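Local coordinates for H127A/Y244A mutant of alginate lyase AlyC3 in complex with dimannuronate (PDB 7C8F), which is a doubly substituted form of a PL7 alginate lyase, whose parent enzyme probably cleaves alginate by beta-elimination, held here with dimannuronate, at residues 56-61 / 65-70; 108-113 / 118-123; 205-210 / 214-219; 82-87 / 258-263. All coordinates share one frame; numbering follows the deposited sequence.

Overall arrangement
From the N terminus, interaction 1 comes first: residues 56-61 and 65-70 close a tight hairpin at one side of a seven-stranded antiparallel sheet. Residues 82-87 follow, and their partner, 258-263, comes only near the C terminus, so interaction 4 closes a long loop that encloses interactions 2 and 3. Interaction 2 joins the turn after a short helix to the start of strand 119-129 in the second, sugar-binding sheet. Interaction 3 is a second hairpin, toward the other side of the seven-stranded sheet. None cross. L67 packs on L258 between interactions 1 and 4, V209 on F86 between 3 and 4, and F122 and L123 on F205 between 2 and 3.

Interaction 1 of 4, residues 56-61 / 65-70; sequences QYFYVD and EALVFK
K70 NZ is gripped by two waters that carry its bonds across to residues 56-61: the nearer, its oxygen 2.7 Å from NZ, also bonds to Y59 OH, and the farther donates to Q56 O. A bend in the lysine chain at chi3 (94°) turns NZ toward these waters, and E252 adds a long, weak ion pair. Next to these waters, Y59 and V68 form an antiparallel hydrogen-bonded pair. Its two bonds are unequal: V68 N lies 2.7 Å from Y59 O, in a nearly straight bond (171°), whereas Y59 N to V68 O stretches to 3.3 Å. The tyrosine CG stands between its own N and carbonyl carbon (chi1 64°), which lays the ring alongside V68. There V68 CB sits over one ring face, 3.9 Å from the centroid, in a CH-pi contact.

The other face of the hairpin carries F58, V60, L67 and F69. F58 CE1 approaches F69 CE2 to 3.6 Å with the two rings inclined obliquely, while L67 CD1 touches V60 CG2 at 3.9 Å. At the turn, D61 N bonds to A66 O and E65 N returns to D61 O, with D61 OD1 accepting S64 N. The whole is a two-stranded antiparallel beta hairpin whose first strand is outermost in its sheet of the PL7 jelly-roll sandwich.

Interaction 2 of 4, residues 108-113 / 118-123; sequences ASMKNS and NEITFL
The G1 beta bulge formed by N118 and E119, both facing Q245, lies at the start of strand 119-129, and M110 and S113, in the turn that follows helix 106-109, close upon it. S113 OG donates to N118 OD1 at 2.7 Å, lying in the carbonyl plane on a lone pair. With chi1 at 179° the serine hydroxyl swings over to the asparagine, and it also accepts N-H groups from S115 and T247. A type I turn from M110 to S113, with S113 N 2.9 Å from M110 O, presents both side chains to the strand. M110 runs extended past N118 in the opposite direction, its SD 3.5 Å from N118 CB, and ends with CE against I120 CG1 at 3.7 Å. N118 ND2 is held by E149. An alanine in place of N118 would probably leave S113 OG without its acceptor and E149 OE2 without this amide donor. E119 points away, its OE1 taking Q117 and R144 and its OE2 K148, with the side chain about 5 Å from a bound mannuronate. The chemistry is divided: a buried amide is satisfied at both ends, while thioether and methyl contacts supply apolar packing beside it.

Interaction 3 of 4, residues 205-210 / 214-219; sequences FDITVG and LIIDVD
The F205 ring meets V218 CG2 obliquely through CD2, at 4.0 Å, and forms edge-to-face pairs with F122 and F158. The other flat groups in the contact are two carboxylates on the opposite face of the hairpin, D206 and D217, whose OD2 atoms stand 4.6 Å apart. One water donates to both OD2 atoms, its oxygen 3.0 Å from D206 OD2, and so bridges like charges. The salt bridge of D217 OD1 with R222 probably eases any repulsion between them, while D206 OD1 is hydrogen-bonded to S98.

Between these faces the backbones run antiparallel and pair evenly. D206 with D217 and T208 with I215 are hydrogen-bonded pairs, with the four N-to-O distances all close to that of D206 N to D217 O, 2.9 Å. I207 with I216 and V209 with L214 are non-hydrogen-bonded pairs. L214 has CG trans to its own N (chi1 171°), which helps to bring CD1 across between its two neighbours; it lies 3.9 Å from I207 CG2 and equally far from V209 CG2. The I207 and L214 chains run alongside one another in the same sense.

The hairpin occupies the middle of the run of strands 93-103, 203-210, 213-218 and 221-227. Its apolar face is laid on the second sheet: F205 and I207 against L123 of strand 119-129, and I207 and I216 against L143 of strand 143-148.

Interaction 4 of 4, residues 82-87 / 258-263; sequences VHKNFR and LEYKAL
V82 stands with one methyl pressed squarely onto the ring of Y260. Its CG1 lies 3.6 Å from the ring centroid and only 5° off the ring normal, a CH-pi contact centred so well that all six ring carbons are at nearly equal distance; the closest, CD2, is 3.7 Å from CG1. The two side chains cross at a slant rather than running alongside. In Y260 the ring carbon CG extends opposite the backbone N (chi1 166°), which carries the ring out from strand 250-264 toward residues 82-87, and in V82 it is CG1 that takes the corresponding position and does the touching.

Farther along the ring K84 takes over. Its CB lies 3.4 Å from Y260 OH and its CG 3.7 Å from the same oxygen, so aliphatic carbons meet the phenol. The lysine chain then bends at chi2 (71°), carrying the ammonium end off from Y260.

F86, from the same loop, stacks on Y95, and Y260 in turn touches Y95, V23 and F238. The strand itself is fixed by backbone bonds of E259 to S98 and K261 to T96. Beyond the contact, R87 forms a salt bridge with D229 of the second subunit. An alanine at Y260 would probably open a gap beside V82 CG1 and take from K84 CB and CG the phenol oxygen they touch. The contact of V82 and K84 with Y260 thus rests on dispersion and CH-pi attraction rather than on hydrogen bonds.

Interaction 1 of 4, residues 56-61 / 65-70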
loop_
_atom_site.group_PDB
_atom_site.type_symbol
_atom_site.label_atom_id
_atom_site.label_comp_id
_atom_site.label_asym_id
_atom_site.label_seq_id
_atom_site.Cartn_x
_atom_site.Cartn_y
_atom_site.Cartn_z
ATOM N N GLN B 56 -0.694 39.776 4.120
ATOM C CA GLN B 56 -1.256 39.937 5.457
ATOM C C GLN B 56 -1.383 38.616 6.199
ATOM O O GLN B 56 -1.434 38.621 7.430
ATOM C CB GLN B 56 -2.641 40.584 5.363
ATOM C CG GLN B 56 -3.537 39.942 4.311
ATOM C CD GLN B 56 -4.921 40.563 4.245
ATOM O OE1 GLN B 56 -5.508 40.918 5.269
ATOM N NE2 GLN B 56 -5.450 40.698 3.033
ATOM N N TYR B 57 -1.443 37.492 5.482
ATOM C CA TYR B 57 -1.610 36.186 6.111
ATOM C C TYR B 57 -0.316 35.378 6.175
ATOM O O TYR B 57 -0.299 34.320 6.814
ATOM C CB TYR B 57 -2.661 35.355 5.362
ATOM C CG TYR B 57 -4.060 35.939 5.354
ATOM C CD1 TYR B 57 -4.820 35.997 6.513
ATOM C CD2 TYR B 57 -4.622 36.421 4.178
ATOM C CE1 TYR B 57 -6.101 36.526 6.503
ATOM C CE2 TYR B 57 -5.900 36.951 4.158
ATOM C CZ TYR B 57 -6.636 36.999 5.323
ATOM O OH TYR B 57 -7.910 37.524 5.305
ATOM N N PHE B 58 0.762 35.850 5.547
ATOM C CA PHE B 58 2.016 35.102 5.448
ATOM C C PHE B 58 3.134 36.141 5.408
ATOM O O PHE B 58 3.381 36.754 4.361
ATOM C CB PHE B 58 2.040 34.216 4.202
ATOM C CG PHE B 58 3.335 33.454 4.016
ATOM C CD1 PHE B 58 3.650 32.384 4.850
ATOM C CD2 PHE B 58 4.237 33.811 3.028
ATOM C CE1 PHE B 58 4.841 31.688 4.691
ATOM C CE2 PHE B 58 5.427 33.113 2.867
ATOM C CZ PHE B 58 5.727 32.051 3.702
ATOM N N TYR B 59 3.819 36.321 6.527
ATOM C CA TYR B 59 4.832 37.362 6.620
ATOM C C TYR B 59 5.732 37.061 7.804
ATOM O O TYR B 59 5.453 36.168 8.614
ATOM C CB TYR B 59 4.182 38.751 6.752
ATOM C CG TYR B 59 3.364 38.942 8.022
ATOM C CD1 TYR B 59 2.031 38.553 8.079
ATOM C CD2 TYR B 59 3.932 39.519 9.152
ATOM C CE1 TYR B 59 1.282 38.727 9.244
ATOM C CE2 TYR B 59 3.201 39.706 10.313
ATOM C CZ TYR B 59 1.877 39.306 10.351
ATOM O OH TYR B 59 1.153 39.488 11.514
ATOM N N VAL B 60 6.807 37.831 7.922
ATOM C CA VAL B 60 7.651 37.802 9.104
ATOM C C VAL B 60 7.411 39.088 9.878
ATOM O O VAL B 60 7.438 40.184 9.302
ATOM C CB VAL B 60 9.136 37.602 8.761
ATOM C CG1 VAL B 60 9.989 37.906 9.962
ATOM C CG2 VAL B 60 9.375 36.162 8.325
ATOM N N ASP B 61 7.127 38.947 11.168
ATOM C CA ASP B 61 6.984 40.110 12.033
ATOM C C ASP B 61 8.356 40.736 12.242
ATOM O O ASP B 61 9.275 40.089 12.751
ATOM C CB ASP B 61 6.389 39.670 13.366
ATOM C CG ASP B 61 6.148 40.839 14.306
ATOM O OD1 ASP B 61 7.112 41.274 14.960
ATOM O OD2 ASP B 61 5.001 41.314 14.375
ATOM N N GLU B 65 10.640 38.755 14.532
ATOM C CA GLU B 65 11.165 37.853 13.505
ATOM C C GLU B 65 10.454 36.507 13.481
ATOM O O GLU B 65 11.025 35.514 13.021
ATOM C CB GLU B 65 12.689 37.671 13.588
ATOM C CG GLU B 65 13.459 39.001 13.472
ATOM C CD GLU B 65 14.913 38.831 13.062
ATOM O OE1 GLU B 65 15.350 37.692 12.802
ATOM O OE2 GLU B 65 15.631 39.852 12.996
ATOM N N ALA B 66 9.225 36.446 13.977
ATOM C CA ALA B 66 8.452 35.219 13.853
ATOM C C ALA B 66 7.855 35.133 12.458
ATOM O O ALA B 66 7.402 36.133 11.890
ATOM C CB ALA B 66 7.326 35.178 14.887
ATOM N N LEU B 67 7.854 33.922 11.902
ATOM C CA LEU B 67 7.120 33.650 10.677
ATOM C C LEU B 67 5.656 33.448 11.040
ATOM O O LEU B 67 5.318 32.537 11.814
ATOM C CB LEU B 67 7.698 32.411 9.997
ATOM C CG LEU B 67 7.032 31.981 8.691
ATOM C CD1 LEU B 67 7.063 33.120 7.654
ATOM C CD2 LEU B 67 7.711 30.728 8.144
ATOM N N VAL B 68 4.786 34.294 10.504
ATOM C CA VAL B 68 3.381 34.347 10.891
ATOM C C VAL B 68 2.525 33.739 9.795
ATOM O O VAL B 68 2.634 34.126 8.627
ATOM C CB VAL B 68 2.938 35.790 11.179
ATOM C CG1 VAL B 68 1.451 35.825 11.528
ATOM C CG2 VAL B 68 3.804 36.376 12.284
ATOM N N PHE B 69 1.681 32.776 10.170
ATOM C CA PHE B 69 0.646 32.232 9.304
ATOM C C PHE B 69 -0.717 32.565 9.893
ATOM O O PHE B 69 -0.964 32.301 11.076
ATOM C CB PHE B 69 0.728 30.700 9.210
ATOM C CG PHE B 69 2.004 30.165 8.627
ATOM C CD1 PHE B 69 3.141 30.007 9.411
ATOM C CD2 PHE B 69 2.044 29.742 7.304
ATOM C CE1 PHE B 69 4.305 29.471 8.891
ATOM C CE2 PHE B 69 3.208 29.206 6.774
ATOM C CZ PHE B 69 4.336 29.064 7.559
ATOM N N LYS B 70 -1.625 33.073 9.067
ATOM C CA LYS B 70 -3.011 33.284 9.460
ATOM C C LYS B 70 -3.945 32.728 8.396
ATOM O O LYS B 70 -3.591 32.651 7.216
ATOM C CB LYS B 70 -3.297 34.787 9.624
ATOM C CG LYS B 70 -2.411 35.459 10.669
ATOM C CD LYS B 70 -2.491 36.988 10.603
ATOM C CE LYS B 70 -3.513 37.545 11.567
ATOM N NZ LYS B 70 -3.491 39.038 11.553
HETATM O O HOH W 1 -1.888 40.466 9.240
HETATM O O HOH W 2 -1.148 39.316 12.773
#

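Interaction 2 of 4, residues 108-113 / 118-123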
loop_
_atom_site.group_PDB
_atom_site.type_symbol
_atom_site.label_atom_id
_atom_site.label_comp_id
_atom_site.label_asym_id
_atom_site.label_seq_id
_atom_site.Cartn_x
_atom_site.Cartn_y
_atom_site.Cartn_z
ATOM N N ALA B 108 -10.125 32.810 21.522
ATOM C CA ALA B 108 -10.808 33.866 20.782
ATOM C C ALA B 108 -11.092 33.446 19.342
ATOM O O ALA B 108 -12.186 33.695 18.824
ATOM C CB ALA B 108 -9.991 35.159 20.829
ATOM N N SER B 109 -10.126 32.794 18.683
ATOM C CA SER B 109 -10.336 32.319 17.315
ATOM C C SER B 109 -11.633 31.533 17.187
ATOM O O SER B 109 -12.347 31.647 16.183
ATOM C CB SER B 109 -9.171 31.423 16.872
ATOM O OG SER B 109 -7.973 32.152 16.732
ATOM N N MET B 110 -11.909 30.703 18.170
ATOM C CA MET B 110 -13.028 29.808 18.160
ATOM C C MET B 110 -14.363 30.280 18.796
ATOM O O MET B 110 -15.263 29.540 18.855
ATOM C CB MET B 110 -12.599 28.452 18.733
ATOM C CG MET B 110 -11.324 27.896 18.100
ATOM S SD MET B 110 -11.097 26.110 18.287
ATOM C CE MET B 110 -9.554 25.929 17.388
ATOM N N LYS B 111 -14.412 31.523 19.234
ATOM C CA LYS B 111 -15.579 32.158 19.887
ATOM C C LYS B 111 -16.904 31.876 19.268
ATOM O O LYS B 111 -17.868 31.579 19.932
ATOM C CB LYS B 111 -15.477 33.687 19.774
ATOM C CG LYS B 111 -15.028 34.488 20.942
ATOM C CD LYS B 111 -14.641 35.903 20.521
ATOM C CE LYS B 111 -15.521 36.509 19.437
ATOM N NZ LYS B 111 -15.359 37.997 19.260
ATOM N N ASN B 112 -16.961 32.037 17.979
ATOM C CA ASN B 112 -18.184 31.863 17.271
ATOM C C ASN B 112 -18.281 30.561 16.534
ATOM O O ASN B 112 -19.081 30.435 15.668
ATOM C CB ASN B 112 -18.328 33.010 16.290
ATOM C CG ASN B 112 -18.869 34.274 16.925
ATOM O OD1 ASN B 112 -18.472 35.349 16.565
ATOM N ND2 ASN B 112 -19.812 34.137 17.793
ATOM N N SER B 113 -17.449 29.587 16.879
ATOM C CA SER B 113 -17.515 28.318 16.193
ATOM C C SER B 113 -18.540 27.355 16.696
ATOM O O SER B 113 -18.755 27.222 17.852
ATOM C CB SER B 113 -16.144 27.592 16.294
ATOM O OG SER B 113 -16.166 26.355 15.660
ATOM N N ASN B 118 -13.125 21.812 16.511
ATOM C CA ASN B 118 -12.477 22.936 17.183
ATOM C C ASN B 118 -10.984 22.678 17.405
ATOM O O ASN B 118 -10.480 22.646 18.530
ATOM C CB ASN B 118 -13.213 23.326 18.471
ATOM C CG ASN B 118 -14.383 24.254 18.198
ATOM O OD1 ASN B 118 -14.617 24.639 17.051
ATOM N ND2 ASN B 118 -15.121 24.613 19.236
ATOM N N GLU B 119 -10.274 22.511 16.277
ATOM C CA GLU B 119 -8.830 22.302 16.249
ATOM C C GLU B 119 -8.190 23.282 15.274
ATOM O O GLU B 119 -8.816 23.709 14.297
ATOM C CB GLU B 119 -8.475 20.858 15.799
ATOM C CG GLU B 119 -8.917 19.797 16.801
ATOM C CD GLU B 119 -8.895 18.390 16.262
ATOM O OE1 GLU B 119 -8.390 18.161 15.138
ATOM O OE2 GLU B 119 -9.395 17.496 16.976
ATOM N N ILE B 120 -6.938 23.645 15.556
ATOM C CA ILE B 120 -6.047 24.294 14.594
ATOM C C ILE B 120 -4.876 23.349 14.380
ATOM O O ILE B 120 -4.168 23.017 15.337
ATOM C CB ILE B 120 -5.541 25.659 15.097
ATOM C CG1 ILE B 120 -6.701 26.649 15.221
ATOM C CG2 ILE B 120 -4.446 26.205 14.133
ATOM C CD1 ILE B 120 -6.410 27.824 16.160
ATOM N N THR B 121 -4.659 22.926 13.133
ATOM C CA THR B 121 -3.543 22.052 12.795
ATOM C C THR B 121 -2.401 22.917 12.310
ATOM O O THR B 121 -2.596 23.735 11.413
ATOM C CB THR B 121 -3.950 21.084 11.686
ATOM O OG1 THR B 121 -5.035 20.276 12.154
ATOM C CG2 THR B 121 -2.768 20.195 11.252
ATOM N N PHE B 122 -1.219 22.757 12.906
ATOM C CA PHE B 122 -0.083 23.597 12.542
ATOM C C PHE B 122 1.172 22.840 12.117
ATOM O O PHE B 122 2.090 23.468 11.576
ATOM C CB PHE B 122 0.219 24.644 13.639
ATOM C CG PHE B 122 0.545 24.053 14.977
ATOM C CD1 PHE B 122 -0.462 23.766 15.895
ATOM C CD2 PHE B 122 1.855 23.788 15.315
ATOM C CE1 PHE B 122 -0.162 23.204 17.137
ATOM C CE2 PHE B 122 2.172 23.242 16.549
ATOM C CZ PHE B 122 1.154 22.944 17.470
ATOM N N LEU B 123 1.234 21.524 12.312
ATOM C CA LEU B 123 2.277 20.695 11.720
ATOM C C LEU B 123 1.620 19.425 11.227
ATOM O O LEU B 123 0.701 18.914 11.877
ATOM C CB LEU B 123 3.366 20.320 12.727
ATOM C CG LEU B 123 4.057 21.495 13.429
ATOM C CD1 LEU B 123 4.826 21.023 14.648
ATOM C CD2 LEU B 123 5.000 22.218 12.466
#

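Interaction 3 of 4, residues 205-210 / 214-219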
loop_
_atom_site.group_PDB
_atom_site.type_symbol
_atom_site.label_atom_id
_atom_site.label_comp_id
_atom_site.label_asym_id
_atom_site.label_seq_id
_atom_site.Cartn_x
_atom_site.Cartn_y
_atom_site.Cartn_z
ATOM N N PHE B 205 8.779 21.816 18.770
ATOM C CA PHE B 205 8.388 20.504 18.272
ATOM C C PHE B 205 9.439 20.012 17.290
ATOM O O PHE B 205 9.817 20.744 16.368
ATOM C CB PHE B 205 7.042 20.571 17.540
ATOM C CG PHE B 205 5.905 21.026 18.404
ATOM C CD1 PHE B 205 5.630 22.380 18.533
ATOM C CD2 PHE B 205 5.109 20.110 19.085
ATOM C CE1 PHE B 205 4.592 22.830 19.324
ATOM C CE2 PHE B 205 4.068 20.558 19.887
ATOM C CZ PHE B 205 3.811 21.923 20.000
ATOM N N ASP B 206 9.899 18.776 17.470
ATOM C CA ASP B 206 10.813 18.140 16.525
ATOM C C ASP B 206 10.196 16.824 16.094
ATOM O O ASP B 206 9.946 15.950 16.935
ATOM C CB ASP B 206 12.199 17.919 17.139
ATOM C CG ASP B 206 12.840 19.209 17.616
ATOM O OD1 ASP B 206 13.081 20.094 16.771
ATOM O OD2 ASP B 206 13.108 19.333 18.830
ATOM N N ILE B 207 9.926 16.695 14.799
ATOM C CA ILE B 207 9.273 15.524 14.229
ATOM C C ILE B 207 10.278 14.827 13.332
ATOM O O ILE B 207 10.759 15.420 12.356
ATOM C CB ILE B 207 8.030 15.912 13.414
ATOM C CG1 ILE B 207 7.031 16.695 14.269
ATOM C CG2 ILE B 207 7.412 14.647 12.786
ATOM C CD1 ILE B 207 5.935 17.352 13.464
ATOM N N THR B 208 10.588 13.567 13.631
ATOM C CA THR B 208 11.483 12.781 12.789
ATOM C C THR B 208 10.732 11.580 12.233
ATOM O O THR B 208 10.149 10.797 12.991
ATOM C CB THR B 208 12.721 12.307 13.553
ATOM O OG1 THR B 208 13.399 13.450 14.082
ATOM C CG2 THR B 208 13.680 11.554 12.608
ATOM N N VAL B 209 10.771 11.421 10.914
ATOM C CA VAL B 209 10.118 10.318 10.225
ATOM C C VAL B 209 11.186 9.531 9.480
ATOM O O VAL B 209 12.019 10.114 8.782
ATOM C CB VAL B 209 9.055 10.845 9.244
ATOM C CG1 VAL B 209 8.237 9.692 8.676
ATOM C CG2 VAL B 209 8.150 11.872 9.929
ATOM N N GLY B 210 11.139 8.222 9.590
ATOM C CA GLY B 210 12.121 7.365 8.949
ATOM C C GLY B 210 12.375 6.144 9.808
ATOM O O GLY B 210 11.981 6.074 10.969
ATOM N N LEU B 214 7.843 7.174 13.766
ATOM C CA LEU B 214 7.441 8.563 13.889
ATOM C C LEU B 214 7.815 9.009 15.296
ATOM O O LEU B 214 7.288 8.478 16.283
ATOM C CB LEU B 214 5.933 8.704 13.661
ATOM C CG LEU B 214 5.336 10.080 13.974
ATOM C CD1 LEU B 214 5.898 11.106 13.019
ATOM C CD2 LEU B 214 3.828 10.028 13.837
ATOM N N ILE B 215 8.737 9.958 15.390
ATOM C CA ILE B 215 9.254 10.435 16.667
ATOM C C ILE B 215 8.856 11.892 16.819
ATOM O O ILE B 215 9.018 12.684 15.882
ATOM C CB ILE B 215 10.782 10.276 16.735
ATOM C CG1 ILE B 215 11.152 8.795 16.644
ATOM C CG2 ILE B 215 11.329 10.903 18.022
ATOM C CD1 ILE B 215 12.634 8.533 16.637
ATOM N N ILE B 216 8.323 12.251 17.989
ATOM C CA ILE B 216 8.005 13.645 18.296
ATOM C C ILE B 216 8.631 14.006 19.633
ATOM O O ILE B 216 8.355 13.350 20.650
ATOM C CB ILE B 216 6.490 13.919 18.327
ATOM C CG1 ILE B 216 5.845 13.439 17.026
ATOM C CG2 ILE B 216 6.216 15.409 18.542
ATOM C CD1 ILE B 216 4.357 13.630 16.984
ATOM N N ASP B 217 9.450 15.053 19.632
ATOM C CA ASP B 217 9.967 15.670 20.852
ATOM C C ASP B 217 9.279 17.013 21.054
ATOM O O ASP B 217 9.074 17.768 20.097
ATOM C CB ASP B 217 11.474 15.932 20.760
ATOM C CG ASP B 217 12.278 14.680 20.480
ATOM O OD1 ASP B 217 11.905 13.594 20.966
ATOM O OD2 ASP B 217 13.296 14.784 19.761
ATOM N N VAL B 218 8.935 17.319 22.305
ATOM C CA VAL B 218 8.284 18.569 22.666
ATOM C C VAL B 218 9.139 19.229 23.736
ATOM O O VAL B 218 9.419 18.619 24.777
ATOM C CB VAL B 218 6.846 18.337 23.153
ATOM C CG1 VAL B 218 6.162 19.654 23.509
ATOM C CG2 VAL B 218 6.050 17.561 22.085
ATOM N N ASP B 219 9.584 20.452 23.463
ATOM C CA ASP B 219 10.505 21.157 24.350
ATOM C C ASP B 219 11.683 20.272 24.746
ATOM O O ASP B 219 12.117 20.251 25.903
ATOM C CB ASP B 219 9.788 21.730 25.570
ATOM C CG ASP B 219 8.836 22.848 25.212
ATOM O OD1 ASP B 219 9.118 23.597 24.247
ATOM O OD2 ASP B 219 7.809 22.990 25.915
HETATM O O HOH W 3 11.423 19.607 20.942
HETATM O O HOH W 4 12.283 14.278 16.459
HETATM O O HOH W 5 14.734 17.529 20.641
#

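Interaction 4 of 4, residues 82-87 / 258-263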
loop_
_atom_site.group_PDB
_atom_site.type_symbol
_atom_site.label_atom_id
_atom_site.label_comp_id
_atom_site.label_asym_id
_atom_site.label_seq_id
_atom_site.Cartn_x
_atom_site.Cartn_y
_atom_site.Cartn_z
ATOM N N VAL B 82 6.792 21.153 2.276
ATOM C CA VAL B 82 8.146 20.744 1.916
ATOM C C VAL B 82 8.066 19.756 0.759
ATOM O O VAL B 82 7.297 18.792 0.795
ATOM C CB VAL B 82 8.879 20.163 3.139
ATOM C CG1 VAL B 82 10.304 19.776 2.785
ATOM C CG2 VAL B 82 8.870 21.171 4.309
ATOM N N HIS B 83 8.864 19.998 -0.288
ATOM C CA HIS B 83 8.666 19.299 -1.560
ATOM C C HIS B 83 9.000 17.813 -1.523
ATOM O O HIS B 83 8.411 17.041 -2.290
ATOM C CB HIS B 83 9.479 19.979 -2.652
ATOM C CG HIS B 83 8.798 21.177 -3.224
ATOM N ND1 HIS B 83 9.449 22.369 -3.462
ATOM C CD2 HIS B 83 7.517 21.355 -3.627
ATOM C CE1 HIS B 83 8.598 23.228 -3.998
ATOM N NE2 HIS B 83 7.421 22.637 -4.110
ATOM N N LYS B 84 9.948 17.393 -0.694
ATOM C CA LYS B 84 10.379 15.997 -0.728
ATOM C C LYS B 84 9.243 15.054 -0.334
ATOM O O LYS B 84 8.673 15.164 0.755
ATOM C CB LYS B 84 11.557 15.811 0.233
ATOM C CG LYS B 84 12.067 14.372 0.319
ATOM C CD LYS B 84 12.788 13.966 -0.956
ATOM C CE LYS B 84 13.245 12.512 -0.883
ATOM N NZ LYS B 84 13.987 12.101 -2.124
ATOM N N ASN B 85 8.942 14.088 -1.201
ATOM C CA ASN B 85 8.041 12.982 -0.855
ATOM C C ASN B 85 8.935 11.816 -0.466
ATOM O O ASN B 85 9.481 11.115 -1.325
ATOM C CB ASN B 85 7.115 12.608 -2.008
ATOM C CG ASN B 85 6.242 13.766 -2.461
ATOM O OD1 ASN B 85 5.647 14.484 -1.657
ATOM N ND2 ASN B 85 6.172 13.956 -3.779
ATOM N N PHE B 86 9.099 11.626 0.834
ATOM C CA PHE B 86 10.112 10.716 1.339
ATOM C C PHE B 86 9.540 9.365 1.742
ATOM O O PHE B 86 8.365 9.230 2.113
ATOM C CB PHE B 86 10.897 11.315 2.516
ATOM C CG PHE B 86 10.051 12.033 3.555
ATOM C CD1 PHE B 86 9.350 11.320 4.524
ATOM C CD2 PHE B 86 10.002 13.416 3.579
ATOM C CE1 PHE B 86 8.592 11.986 5.491
ATOM C CE2 PHE B 86 9.248 14.093 4.542
ATOM C CZ PHE B 86 8.544 13.375 5.498
ATOM N N ARG B 87 10.402 8.361 1.685
ATOM C CA ARG B 87 10.090 7.078 2.292
ATOM C C ARG B 87 10.224 7.175 3.801
ATOM O O ARG B 87 11.100 7.867 4.321
ATOM C CB ARG B 87 11.050 6.014 1.776
ATOM C CG ARG B 87 10.773 5.717 0.331
ATOM C CD ARG B 87 11.451 4.490 -0.167
ATOM N NE ARG B 87 11.140 3.273 0.571
ATOM C CZ ARG B 87 11.291 2.086 0.010
ATOM N NH1 ARG B 87 11.702 2.032 -1.253
ATOM N NH2 ARG B 87 11.045 0.976 0.673
ATOM N N LEU B 258 11.590 27.456 12.070
ATOM C CA LEU B 258 11.045 26.444 11.172
ATOM C C LEU B 258 12.184 25.939 10.311
ATOM O O LEU B 258 12.762 26.704 9.523
ATOM C CB LEU B 258 9.911 27.003 10.316
ATOM C CG LEU B 258 9.238 25.970 9.397
ATOM C CD1 LEU B 258 8.613 24.803 10.185
ATOM C CD2 LEU B 258 8.190 26.647 8.548
ATOM N N GLU B 259 12.505 24.660 10.467
ATOM C CA GLU B 259 13.630 24.038 9.793
ATOM C C GLU B 259 13.232 22.668 9.273
ATOM O O GLU B 259 12.381 21.985 9.853
ATOM C CB GLU B 259 14.815 23.865 10.738
ATOM C CG GLU B 259 15.376 25.201 11.235
ATOM C CD GLU B 259 16.445 25.031 12.291
ATOM O OE1 GLU B 259 16.796 23.877 12.615
ATOM O OE2 GLU B 259 16.934 26.057 12.800
ATOM N N TYR B 260 13.906 22.265 8.203
ATOM C CA TYR B 260 13.772 20.950 7.577
ATOM C C TYR B 260 15.147 20.386 7.287
ATOM O O TYR B 260 15.970 21.057 6.790
ATOM C CB TYR B 260 12.988 20.992 6.265
ATOM C CG TYR B 260 13.103 19.740 5.409
ATOM C CD1 TYR B 260 12.516 18.569 5.785
ATOM C CD2 TYR B 260 13.760 19.768 4.207
ATOM C CE1 TYR B 260 12.630 17.447 5.013
ATOM C CE2 TYR B 260 13.876 18.644 3.441
ATOM C CZ TYR B 260 13.290 17.507 3.844
ATOM O OH TYR B 260 13.391 16.418 3.084
ATOM N N LYS B 261 15.350 19.133 7.618
ATOM C CA LYS B 261 16.598 18.474 7.382
ATOM C C LYS B 261 16.425 17.029 6.957
ATOM O O LYS B 261 15.700 16.326 7.544
ATOM C CB LYS B 261 17.424 18.490 8.647
ATOM C CG LYS B 261 18.832 18.070 8.424
ATOM C CD LYS B 261 19.708 18.606 9.540
ATOM C CE LYS B 261 20.145 20.033 9.266
ATOM N NZ LYS B 261 19.537 21.055 10.172
ATOM N N ALA B 262 17.117 16.636 5.921
ATOM C CA ALA B 262 17.122 15.267 5.468
ATOM C C ALA B 262 18.467 14.651 5.812
ATOM O O ALA B 262 19.454 15.210 5.504
ATOM C CB ALA B 262 16.920 15.220 3.980
ATOM N N LEU B 263 18.457 13.526 6.475
ATOM C CA LEU B 263 19.677 12.821 6.800
ATOM C C LEU B 263 19.687 11.490 6.081
ATOM O O LEU B 263 19.153 10.557 6.534
ATOM C CB LEU B 263 19.792 12.590 8.284
ATOM C CG LEU B 263 19.738 13.837 9.112
ATOM C CD1 LEU B 263 19.913 13.521 10.575
ATOM C CD2 LEU B 263 20.744 14.869 8.706
#